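PDB 2UVF: exopolygalacturonase from Yersinia enterocolitica, which probably hydrolyses polygalacturonan, a main component of pectin, from the chain end as a family 28 glycoside hydrolase and binds digalacturonic acid. Local coordinates for residues A[258-264]-A[339-345]; A[359-365]-A[386-392]; A[242-248]-A[331-337]; A[344-350]-A[368-374]. All blocks are in the same frame, centred on the assembly; numbering follows the deposited sequence.

Interaction 1 of 4, residues A[258-264]-A[339-345]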
# COMPACT_ATOMS: atom_id res chain seq x y z
N PHE A 258 15.98 11.40 -8.81
CA PHE A 258 16.10 11.92 -7.46
C PHE A 258 16.74 10.84 -6.60
O PHE A 258 16.87 9.70 -7.02
CB PHE A 258 14.74 12.32 -6.91
CG PHE A 258 14.00 13.28 -7.77
CD1 PHE A 258 14.26 14.65 -7.68
CD2 PHE A 258 13.04 12.83 -8.67
CE1 PHE A 258 13.58 15.55 -8.47
CE2 PHE A 258 12.35 13.72 -9.46
CZ PHE A 258 12.61 15.09 -9.36
N ARG A 259 17.16 11.21 -5.40
CA ARG A 259 17.66 10.21 -4.48
C ARG A 259 17.43 10.65 -3.05
O ARG A 259 17.38 11.85 -2.77
CB ARG A 259 19.14 9.83 -4.76
CG ARG A 259 20.19 10.87 -4.41
CD ARG A 259 21.61 10.36 -4.69
NE ARG A 259 22.60 11.22 -4.03
CZ ARG A 259 23.92 11.01 -4.02
NH1 ARG A 259 24.47 9.96 -4.64
NH2 ARG A 259 24.72 11.87 -3.39
N ASN A 260 17.28 9.67 -2.16
CA ASN A 260 17.19 9.91 -0.72
C ASN A 260 16.13 10.95 -0.35
O ASN A 260 16.45 12.01 0.17
CB ASN A 260 18.57 10.27 -0.11
CG ASN A 260 19.71 9.39 -0.63
OD1 ASN A 260 19.52 8.21 -0.97
ND2 ASN A 260 20.91 9.96 -0.68
N ILE A 261 14.86 10.65 -0.63
CA ILE A 261 13.75 11.53 -0.22
C ILE A 261 12.93 10.94 0.95
O ILE A 261 12.57 9.77 0.94
CB ILE A 261 12.80 11.92 -1.41
CG1 ILE A 261 13.61 12.51 -2.58
CG2 ILE A 261 11.74 12.88 -0.94
CD1 ILE A 261 12.83 12.77 -3.85
N ARG A 262 12.63 11.79 1.93
CA ARG A 262 12.01 11.37 3.18
C ARG A 262 10.86 12.29 3.55
O ARG A 262 10.99 13.51 3.50
CB ARG A 262 13.03 11.36 4.33
CG ARG A 262 14.16 10.36 4.17
CD ARG A 262 15.16 10.49 5.29
NE ARG A 262 14.84 9.60 6.40
CZ ARG A 262 14.26 9.96 7.53
NH1 ARG A 262 13.91 11.22 7.76
NH2 ARG A 262 14.03 9.04 8.46
N ILE A 263 9.72 11.70 3.92
CA ILE A 263 8.56 12.46 4.39
C ILE A 263 8.04 11.81 5.67
O ILE A 263 7.71 10.62 5.68
CB ILE A 263 7.46 12.56 3.30
CG1 ILE A 263 8.10 12.84 1.94
CG2 ILE A 263 6.39 13.58 3.72
CD1 ILE A 263 7.13 12.96 0.79
N THR A 264 7.98 12.59 6.76
CA THR A 264 7.83 12.00 8.10
C THR A 264 7.02 12.91 9.01
O THR A 264 6.56 13.97 8.60
CB THR A 264 9.23 11.75 8.78
OG1 THR A 264 9.90 13.00 8.94
CG2 THR A 264 10.11 10.79 7.97
N VAL A 339 12.62 8.12 -8.00
CA VAL A 339 13.37 8.28 -6.76
C VAL A 339 14.13 7.03 -6.33
O VAL A 339 13.60 5.91 -6.34
CB VAL A 339 12.50 8.85 -5.59
CG1 VAL A 339 13.36 9.21 -4.39
CG2 VAL A 339 11.73 10.09 -6.04
N GLU A 340 15.41 7.24 -5.99
CA GLU A 340 16.26 6.19 -5.45
C GLU A 340 16.38 6.44 -3.95
O GLU A 340 16.98 7.45 -3.55
CB GLU A 340 17.64 6.25 -6.11
CG GLU A 340 18.58 5.15 -5.66
CD GLU A 340 18.28 3.84 -6.33
OE1 GLU A 340 17.60 3.86 -7.39
OE2 GLU A 340 18.72 2.78 -5.80
N ASN A 341 15.79 5.54 -3.14
CA ASN A 341 15.66 5.65 -1.66
C ASN A 341 14.56 6.60 -1.15
O ASN A 341 14.80 7.78 -0.97
CB ASN A 341 16.99 6.00 -0.95
CG ASN A 341 18.15 5.14 -1.40
OD1 ASN A 341 19.28 5.61 -1.49
ND2 ASN A 341 17.90 3.88 -1.65
N VAL A 342 13.37 6.06 -0.87
CA VAL A 342 12.29 6.86 -0.26
C VAL A 342 11.94 6.36 1.15
O VAL A 342 12.02 5.17 1.43
CB VAL A 342 11.02 6.85 -1.12
CG1 VAL A 342 9.97 7.80 -0.54
CG2 VAL A 342 11.33 7.23 -2.54
N TYR A 343 11.58 7.28 2.04
CA TYR A 343 11.10 6.90 3.36
C TYR A 343 9.93 7.77 3.76
O TYR A 343 10.10 8.96 4.06
CB TYR A 343 12.22 6.97 4.42
CG TYR A 343 11.82 6.53 5.85
CD1 TYR A 343 11.62 5.19 6.17
CD2 TYR A 343 11.71 7.46 6.89
CE1 TYR A 343 11.27 4.78 7.48
CE2 TYR A 343 11.36 7.07 8.20
CZ TYR A 343 11.15 5.73 8.49
OH TYR A 343 10.81 5.33 9.78
N LEU A 344 8.76 7.13 3.81
CA LEU A 344 7.50 7.75 4.28
C LEU A 344 7.19 7.21 5.67
O LEU A 344 7.30 6.01 5.90
CB LEU A 344 6.37 7.43 3.28
CG LEU A 344 6.77 7.62 1.79
CD1 LEU A 344 5.70 7.05 0.83
CD2 LEU A 344 7.12 9.09 1.45
N ALA A 345 6.83 8.08 6.62
CA ALA A 345 6.63 7.64 7.99
C ALA A 345 5.71 8.54 8.82
O ALA A 345 5.75 9.75 8.68
CB ALA A 345 7.96 7.48 8.70

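Interaction 2 of 4, residues A[359-365]-A[386-392]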
# COMPACT_ATOMS: atom_id res chain seq x y z
N ASN A 359 4.05 5.91 -6.18
CA ASN A 359 5.47 5.69 -6.41
C ASN A 359 5.60 5.17 -7.81
O ASN A 359 5.04 4.12 -8.15
CB ASN A 359 6.03 4.64 -5.46
CG ASN A 359 5.99 5.09 -4.04
OD1 ASN A 359 6.95 5.66 -3.54
ND2 ASN A 359 4.85 4.87 -3.38
N LEU A 360 6.29 5.94 -8.65
CA LEU A 360 6.45 5.59 -10.05
C LEU A 360 7.95 5.44 -10.34
O LEU A 360 8.72 6.38 -10.16
CB LEU A 360 5.78 6.64 -10.95
CG LEU A 360 4.25 6.82 -10.89
CD1 LEU A 360 3.82 7.87 -11.87
CD2 LEU A 360 3.43 5.52 -11.11
N GLU A 361 8.35 4.25 -10.78
CA GLU A 361 9.73 4.01 -11.13
C GLU A 361 10.72 4.33 -10.00
O GLU A 361 11.80 4.80 -10.25
CB GLU A 361 10.09 4.72 -12.46
CG GLU A 361 9.71 3.96 -13.71
CD GLU A 361 10.01 4.67 -15.03
OE1 GLU A 361 11.06 4.45 -15.66
OE2 GLU A 361 9.19 5.47 -15.47
N ASN A 362 10.35 3.96 -8.77
CA ASN A 362 11.23 4.12 -7.62
C ASN A 362 11.97 2.83 -7.27
O ASN A 362 11.54 1.72 -7.62
CB ASN A 362 10.43 4.59 -6.40
CG ASN A 362 9.83 5.94 -6.60
OD1 ASN A 362 10.14 6.63 -7.56
ND2 ASN A 362 8.96 6.34 -5.68
N HIS A 363 13.11 3.00 -6.60
CA HIS A 363 13.79 1.91 -5.96
C HIS A 363 13.87 2.23 -4.49
O HIS A 363 13.97 3.40 -4.12
CB HIS A 363 15.21 1.72 -6.49
CG HIS A 363 15.28 1.18 -7.89
ND1 HIS A 363 16.46 1.11 -8.59
CD2 HIS A 363 14.32 0.74 -8.72
CE1 HIS A 363 16.23 0.61 -9.79
NE2 HIS A 363 14.93 0.38 -9.90
N ASN A 364 13.85 1.18 -3.66
CA ASN A 364 14.09 1.27 -2.22
C ASN A 364 13.14 2.22 -1.50
O ASN A 364 13.57 3.23 -0.95
CB ASN A 364 15.56 1.64 -1.95
CG ASN A 364 16.52 0.84 -2.79
OD1 ASN A 364 16.26 -0.33 -3.13
ND2 ASN A 364 17.63 1.48 -3.18
N VAL A 365 11.85 1.92 -1.57
CA VAL A 365 10.80 2.72 -0.93
C VAL A 365 10.39 2.03 0.36
O VAL A 365 10.26 0.81 0.39
CB VAL A 365 9.53 2.85 -1.81
CG1 VAL A 365 8.44 3.62 -1.07
CG2 VAL A 365 9.87 3.49 -3.20
N GLY A 386 4.27 1.47 -8.74
CA GLY A 386 4.23 1.39 -10.20
C GLY A 386 5.60 1.26 -10.84
O GLY A 386 6.42 2.19 -10.77
N ASN A 387 5.85 0.12 -11.47
CA ASN A 387 7.15 -0.16 -12.11
C ASN A 387 8.32 0.14 -11.18
O ASN A 387 9.36 0.67 -11.60
CB ASN A 387 7.30 0.59 -13.46
CG ASN A 387 6.28 0.14 -14.49
OD1 ASN A 387 6.57 -0.73 -15.31
ND2 ASN A 387 5.07 0.69 -14.42
N SER A 388 8.12 -0.20 -9.90
CA SER A 388 9.08 0.08 -8.84
C SER A 388 9.79 -1.19 -8.39
O SER A 388 9.43 -2.30 -8.79
CB SER A 388 8.37 0.75 -7.66
OG SER A 388 7.84 1.99 -8.05
N GLN A 389 10.82 -1.04 -7.57
CA GLN A 389 11.59 -2.21 -7.15
C GLN A 389 12.04 -2.12 -5.72
O GLN A 389 12.45 -1.06 -5.26
CB GLN A 389 12.76 -2.48 -8.10
CG GLN A 389 12.35 -2.42 -9.58
CD GLN A 389 13.18 -3.30 -10.47
OE1 GLN A 389 14.36 -3.56 -10.21
NE2 GLN A 389 12.57 -3.76 -11.56
N ASN A 390 11.95 -3.25 -5.01
CA ASN A 390 12.35 -3.33 -3.60
C ASN A 390 11.57 -2.32 -2.73
O ASN A 390 12.11 -1.30 -2.31
CB ASN A 390 13.89 -3.19 -3.48
CG ASN A 390 14.41 -3.41 -2.08
OD1 ASN A 390 15.25 -2.64 -1.60
ND2 ASN A 390 13.93 -4.45 -1.40
N VAL A 391 10.30 -2.62 -2.48
CA VAL A 391 9.41 -1.76 -1.67
C VAL A 391 8.88 -2.48 -0.40
O VAL A 391 8.83 -3.70 -0.32
CB VAL A 391 8.25 -1.11 -2.51
CG1 VAL A 391 8.77 -0.53 -3.85
CG2 VAL A 391 7.10 -2.09 -2.77
N MET A 392 8.52 -1.71 0.60
CA MET A 392 8.19 -2.27 1.91
C MET A 392 7.14 -1.40 2.56
O MET A 392 7.26 -0.19 2.53
CB MET A 392 9.44 -2.24 2.77
CG MET A 392 9.43 -3.18 3.92
SD MET A 392 10.80 -2.74 5.00
CE MET A 392 12.21 -3.38 4.10

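Interaction 3 of 4, residues A[242-248]-A[331-337]. With SO4 (sulfate ion), chain D.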
# COMPACT_ATOMS: atom_id res chain seq x y z
N ALA A 242 -0.04 18.08 -11.45
CA ALA A 242 0.77 17.79 -10.29
C ALA A 242 -0.12 17.39 -9.10
O ALA A 242 -1.25 17.86 -8.95
CB ALA A 242 1.61 19.01 -9.93
N SER A 243 0.41 16.48 -8.28
CA SER A 243 -0.17 16.16 -6.98
C SER A 243 0.13 17.28 -6.00
O SER A 243 0.84 18.24 -6.34
CB SER A 243 0.43 14.84 -6.46
OG SER A 243 0.20 13.78 -7.37
N LEU A 244 -0.38 17.16 -4.78
CA LEU A 244 -0.06 18.09 -3.71
C LEU A 244 1.44 18.06 -3.41
O LEU A 244 2.06 19.11 -3.22
CB LEU A 244 -0.89 17.76 -2.46
CG LEU A 244 -0.90 18.75 -1.29
CD1 LEU A 244 -1.40 20.14 -1.75
CD2 LEU A 244 -1.73 18.22 -0.11
N ILE A 245 2.01 16.87 -3.36
CA ILE A 245 3.45 16.71 -3.13
C ILE A 245 4.02 15.89 -4.26
O ILE A 245 3.48 14.84 -4.62
CB ILE A 245 3.79 16.06 -1.76
CG1 ILE A 245 3.28 16.94 -0.61
CG2 ILE A 245 5.31 15.81 -1.63
CD1 ILE A 245 2.86 16.17 0.60
N ASN A 246 5.11 16.40 -4.84
CA ASN A 246 5.70 15.78 -6.01
C ASN A 246 7.19 15.56 -5.86
O ASN A 246 7.87 16.33 -5.21
CB ASN A 246 5.50 16.68 -7.23
CG ASN A 246 4.07 17.00 -7.48
OD1 ASN A 246 3.38 16.24 -8.13
ND2 ASN A 246 3.63 18.15 -7.00
N ALA A 247 7.69 14.50 -6.49
CA ALA A 247 9.10 14.42 -6.87
C ALA A 247 9.12 13.98 -8.33
O ALA A 247 9.26 12.79 -8.62
CB ALA A 247 9.86 13.46 -5.96
N ILE A 248 8.95 14.94 -9.23
CA ILE A 248 8.79 14.67 -10.68
C ILE A 248 9.76 15.52 -11.51
O ILE A 248 9.71 16.75 -11.47
CB ILE A 248 7.32 14.93 -11.18
CG1 ILE A 248 6.30 14.17 -10.32
CG2 ILE A 248 7.17 14.56 -12.68
CD1 ILE A 248 4.85 14.48 -10.60
N SER A 331 -6.02 15.96 -9.16
CA SER A 331 -4.71 15.79 -8.52
C SER A 331 -4.69 14.68 -7.46
O SER A 331 -5.48 14.68 -6.51
CB SER A 331 -4.27 17.11 -7.85
OG SER A 331 -3.65 18.01 -8.77
N SER A 332 -3.77 13.73 -7.62
CA SER A 332 -3.44 12.76 -6.58
C SER A 332 -2.78 13.46 -5.40
O SER A 332 -2.38 14.63 -5.50
CB SER A 332 -2.51 11.68 -7.13
OG SER A 332 -3.23 10.83 -7.97
N LEU A 333 -2.67 12.76 -4.29
CA LEU A 333 -2.09 13.39 -3.11
C LEU A 333 -0.56 13.51 -3.19
O LEU A 333 0.01 14.54 -2.84
CB LEU A 333 -2.53 12.64 -1.84
CG LEU A 333 -2.26 13.40 -0.54
CD1 LEU A 333 -3.55 13.68 0.24
CD2 LEU A 333 -1.21 12.68 0.28
N MET A 334 0.10 12.46 -3.66
CA MET A 334 1.55 12.42 -3.67
C MET A 334 2.00 11.59 -4.86
O MET A 334 1.48 10.52 -5.09
CB MET A 334 2.09 11.80 -2.38
CG MET A 334 3.57 12.00 -2.20
SD MET A 334 4.27 11.24 -0.73
CE MET A 334 3.53 12.22 0.58
N THR A 335 2.95 12.11 -5.63
CA THR A 335 3.49 11.37 -6.76
C THR A 335 4.99 11.51 -6.79
O THR A 335 5.50 12.57 -7.11
CB THR A 335 2.88 11.83 -8.11
OG1 THR A 335 1.45 11.68 -8.05
CG2 THR A 335 3.44 11.01 -9.26
N LEU A 336 5.69 10.43 -6.46
CA LEU A 336 7.13 10.45 -6.42
C LEU A 336 7.59 9.54 -7.51
O LEU A 336 7.26 8.36 -7.51
CB LEU A 336 7.66 9.97 -5.07
CG LEU A 336 6.98 10.53 -3.82
CD1 LEU A 336 7.47 9.71 -2.64
CD2 LEU A 336 7.20 12.04 -3.63
N ARG A 337 8.36 10.10 -8.44
CA ARG A 337 8.77 9.39 -9.65
C ARG A 337 10.30 9.45 -9.85
O ARG A 337 10.92 10.50 -9.66
CB ARG A 337 8.04 9.96 -10.86
CG ARG A 337 8.23 9.12 -12.12
CD ARG A 337 7.46 9.67 -13.30
NE ARG A 337 7.97 10.95 -13.76
CZ ARG A 337 7.65 11.50 -14.93
NH1 ARG A 337 6.84 10.87 -15.76
NH2 ARG A 337 8.16 12.67 -15.28
S SO4 D . 6.48 13.67 -18.55
O1 SO4 D . 6.26 14.85 -17.70
O2 SO4 D . 5.69 12.51 -18.11
O3 SO4 D . 6.08 14.00 -19.93
O4 SO4 D . 7.91 13.37 -18.51
O HOH W 1 -1.32 14.32 -9.47

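Interaction 4 of 4, residues A[344-350]-A[368-374]. With SO4 (sulfate ion), chain G.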
# COMPACT_ATOMS: atom_id res chain seq x y z
N LEU A 344 8.76 7.13 3.81
CA LEU A 344 7.50 7.75 4.28
C LEU A 344 7.19 7.21 5.67
O LEU A 344 7.30 6.01 5.90
CB LEU A 344 6.37 7.43 3.28
CG LEU A 344 6.77 7.62 1.79
CD1 LEU A 344 5.70 7.05 0.83
CD2 LEU A 344 7.12 9.09 1.45
N ALA A 345 6.83 8.08 6.62
CA ALA A 345 6.63 7.64 7.99
C ALA A 345 5.71 8.54 8.82
O ALA A 345 5.75 9.75 8.68
CB ALA A 345 7.96 7.48 8.70
N GLY A 346 4.88 7.92 9.67
CA GLY A 346 4.07 8.63 10.68
C GLY A 346 2.86 9.44 10.24
O GLY A 346 1.91 9.66 11.03
N PHE A 347 2.87 9.90 8.99
CA PHE A 347 1.87 10.88 8.59
C PHE A 347 0.52 10.28 8.29
O PHE A 347 0.42 9.10 7.98
CB PHE A 347 2.36 11.85 7.46
CG PHE A 347 2.85 11.18 6.19
CD1 PHE A 347 1.95 10.82 5.18
CD2 PHE A 347 4.21 11.00 5.97
CE1 PHE A 347 2.40 10.24 4.00
CE2 PHE A 347 4.68 10.42 4.78
CZ PHE A 347 3.76 10.05 3.78
N THR A 348 -0.51 11.11 8.43
CA THR A 348 -1.88 10.77 8.09
C THR A 348 -2.24 11.34 6.72
O THR A 348 -1.83 12.47 6.37
CB THR A 348 -2.84 11.25 9.21
OG1 THR A 348 -2.52 10.53 10.41
CG2 THR A 348 -4.30 11.00 8.90
N VAL A 349 -2.96 10.55 5.93
CA VAL A 349 -3.43 10.95 4.60
C VAL A 349 -4.95 11.07 4.66
O VAL A 349 -5.66 10.12 5.06
CB VAL A 349 -3.04 9.94 3.47
CG1 VAL A 349 -3.71 10.31 2.11
CG2 VAL A 349 -1.57 9.92 3.27
N ARG A 350 -5.45 12.23 4.25
CA ARG A 350 -6.88 12.44 4.18
C ARG A 350 -7.29 12.98 2.83
O ARG A 350 -6.50 13.65 2.20
CB ARG A 350 -7.30 13.39 5.28
CG ARG A 350 -7.25 12.71 6.64
CD ARG A 350 -7.71 13.60 7.73
NE ARG A 350 -7.75 12.82 8.95
CZ ARG A 350 -7.93 13.32 10.16
NH1 ARG A 350 -8.09 14.63 10.32
NH2 ARG A 350 -7.96 12.50 11.20
N ASN A 368 6.37 3.41 6.57
CA ASN A 368 6.33 2.97 7.95
C ASN A 368 5.29 3.77 8.77
O ASN A 368 5.50 4.93 9.07
CB ASN A 368 7.73 3.12 8.57
CG ASN A 368 7.78 2.77 10.06
OD1 ASN A 368 6.85 2.16 10.61
ND2 ASN A 368 8.88 3.13 10.72
N GLY A 369 4.18 3.13 9.11
CA GLY A 369 3.27 3.69 10.10
C GLY A 369 2.45 4.85 9.62
O GLY A 369 2.15 5.79 10.39
N LEU A 370 2.08 4.82 8.34
CA LEU A 370 1.21 5.84 7.80
C LEU A 370 -0.23 5.50 8.18
O LEU A 370 -0.57 4.34 8.42
CB LEU A 370 1.36 5.96 6.27
CG LEU A 370 2.77 5.97 5.64
CD1 LEU A 370 2.65 6.02 4.08
CD2 LEU A 370 3.62 7.11 6.12
N ILE A 371 -1.06 6.53 8.28
CA ILE A 371 -2.47 6.34 8.59
C ILE A 371 -3.25 6.90 7.39
O ILE A 371 -3.19 8.09 7.12
CB ILE A 371 -2.81 7.03 9.96
CG1 ILE A 371 -1.99 6.36 11.10
CG2 ILE A 371 -4.29 6.99 10.26
CD1 ILE A 371 -1.71 7.27 12.28
N HIS A 372 -3.93 6.03 6.63
CA HIS A 372 -4.70 6.44 5.45
C HIS A 372 -6.15 6.48 5.84
O HIS A 372 -6.71 5.48 6.22
CB HIS A 372 -4.50 5.45 4.26
CG HIS A 372 -3.08 5.01 4.09
ND1 HIS A 372 -2.22 5.62 3.20
CD2 HIS A 372 -2.34 4.09 4.75
CE1 HIS A 372 -1.02 5.07 3.31
NE2 HIS A 372 -1.07 4.14 4.24
N GLN A 373 -6.76 7.66 5.76
CA GLN A 373 -8.15 7.84 6.09
C GLN A 373 -8.82 8.57 4.92
O GLN A 373 -9.00 9.81 4.93
CB GLN A 373 -8.28 8.62 7.41
CG GLN A 373 -7.55 8.03 8.65
CD GLN A 373 -7.64 8.97 9.85
OE1 GLN A 373 -7.70 10.19 9.70
NE2 GLN A 373 -7.67 8.40 11.05
N THR A 374 -9.20 7.80 3.90
CA THR A 374 -9.64 8.36 2.63
C THR A 374 -10.90 7.66 2.12
O THR A 374 -11.22 7.77 0.95
CB THR A 374 -8.54 8.30 1.54
OG1 THR A 374 -8.30 6.94 1.15
CG2 THR A 374 -7.23 8.90 2.04
S SO4 G . -6.26 5.53 13.41
O1 SO4 G . -4.88 5.88 13.75
O2 SO4 G . -7.06 5.54 14.63
O3 SO4 G . -6.86 6.45 12.45
O4 SO4 G . -6.26 4.20 12.81

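Interaction 1 of 4, residues A[258-264]-A[339-345]
Arg262 lies along Tyr343 where strand 258-264 runs parallel to strand 342-345, one coil above the next in the right-handed beta-helix of this family 28 hydrolase. Its CB sits near the Tyr343 carbonyl oxygen and CG passes Tyr343 CB at 3.9 Å. The chain then bends at chi3 (92°), which swings NE toward the ring and brings NH2 to 3.2 Å from Tyr343 CD2. That ring carbon lies over one face of the guanidinium, the planes 20° apart. The tip is held from outside the pair: NH2 bonds to the Leu46 carbonyl and NH1 to Thr208 OG1, while Tyr343 OH bonds to Asn368. Thr264 CG2 meets the same ring, the side chains at about a right angle.

Facing the other way, Ile261 CD1 packs 3.6 Å from Val339 CG2, and Ile263 and Leu344 lie side by side. Backbone bonds run through the corner, Asn260 N to Glu340 O at 2.6 Å, and along the strands, Ile263 N to Tyr343 O at 2.8 Å. The chemistry is split by face: aliphatic groups fill the coil interior, whereas a flat cation against an aromatic ring lies on the outer face, where Leu46 and Ala47 meet it.

Interaction 2 of 4, residues A[359-365]-A[386-392]
The carbonyl oxygen of Gly386 is gripped by two donors, Glu361 N at 2.8 Å and Ser388 OG at 3.1 Å. Here two successive coils of the parallel beta-helix turn a corner together, stacked in register. The two donors use the oxygen differently: the amide of Glu361 comes in almost straight, 172° at the hydrogen, whereas the Ser388 hydroxyl stands well above the carbonyl plane. With its OG beside its own backbone N (chi1 -63°), Ser388 can reach both coils, for the same OG also accepts from Asn362 N at 3.3 Å. One hydroxyl therefore links its own coil to the turn of the coil before.

Leading into the corner at Asn364 and Asn390, Gln389 N bonds to Asn362 O at 2.9 Å and Asn364 N to Gln389 O at 3.1 Å. Beyond it, the bonds Val365 N to Asn390 O and Met392 N to Val365 O are weak. Inside, Val365 CB rests against Val391 CG1.

Asn362 also ties this pair to the preceding coil, its OD1 accepting from Val339 N. On the outer side His363 and Gln389 lie alongside each other, ring and amide planes 28° apart. Their polar ends turn to the coil after, His363 NE2 to Glu419 and Gln389 NE2 to the Pro420 carbonyl; between them, His363 CD2 touches Gln389 CB at 3.6 Å.

Interaction 3 of 4, residues A[242-248]-A[331-337]
Ser243 OG and Thr335 OG1 meet at 2.5 Å in a hydrogen bond whose direction is open, the main side-chain link between two buried segments of neighbouring beta-helix coils. Thr335 OG1 lies beside its backbone N (chi1 -58°), a rotation that turns it toward Ser243 and leaves CG2 for Ile248 CD1. A water extends the polar group: it bonds to Ser243 OG at 2.6 Å and accepts from Ser332 N. Asn246 braces the loop of Ser243 from within its own segment, OD1 taking Ser243 N on an in-plane lone pair and ND2 giving to Ser243 O.

Among backbone bonds, Thr335 sits at the centre of the parallel ladder, its N donating to Ile245 O at 3.0 Å and its O accepting from Ala247 N. Arg337 N closes the ladder on Ala247 O at 2.8 Å.

Apolar contacts occupy the interior. Ile245 and Met334 run side by side, and Leu336 CD2 packs 3.8 Å from Ala247 CB.

At the far end the Arg337 guanidinium meets both kinds of partner: Ile248 CG2 packs 3.4 Å from NH2, while NH1 bonds to sulfate O2 at 3.1 Å. The sulfate, probably from the crystallisation liquor, is also held by Arg231 N. Buried hydroxyls satisfy one another and a water on one face, apolar side chains fill the other, and in this crystal the charge of Arg337 is probably offset in part by the sulfate.

Interaction 4 of 4, residues A[344-350]-A[368-374]
Arg350 holds Gln373 side-on, NE at 2.7 Å and NH2 at 2.8 Å from the single oxygen Gln373 OE1. These are matching positions on consecutive coils of the parallel beta-helix, and guanidinium and amide lie nearly coplanar, 5° apart. NH2 arrives on a lone pair of OE1, while NE comes nearly end-on to the carbonyl; together they fix the rotation of the amide. This leaves NE2 facing a sulfate, probably a crystallisation component, to which its bond is weak; Tyr94 OH and Arg288 NH1 bond the same ion.

Beside this pair Thr348 OG1 packs against Ile371 CB. At the turn, Phe347 has its ring between backbone N and carbonyl carbon (chi1 56°), which carries it toward Leu370. The result is a CH-pi contact, Leu370 CD2 lying 3.7 Å from the Phe347 ring centroid and almost directly above it. Backbone bonds set the side chains in step: Val349 N meets Ile371 O at 2.7 Å and Gln373 N meets Val349 O at 2.8 Å.

Further out, strand 289-293 lies against both Arg350 and Gln373 through Pro291. His372 stacks on Phe398 of the following coil. On the inward face Val349 CG1 touches Thr374 CG2, and Thr374 OG1 bonds to the N of Gly401, a residue of a nickel site.

Overall arrangement
All four contacts are steps between coils of one parallel beta-helix. Interaction 3 passes its second strand, through the corner at 340 and 341, into interaction 1; their centres lie 13 Å apart and Phe258 packs on Ala247 and Arg337. Interaction 2 adds the next coil, its centre about 11 Å from that of interaction 1; there Val342 N meets Asn364 O at 2.8 Å. Interaction 4 shares Leu344 and Ala345 with interaction 1, and its Phe347 touches Met334 of interaction 3. The substrate site lies beside interactions 2 and 3: the side chains of Leu360 and Ser332 each lie about 6 Å from bound galacturonic acid, and Ser332 OG bonds to the backbone of the pocket residue His355.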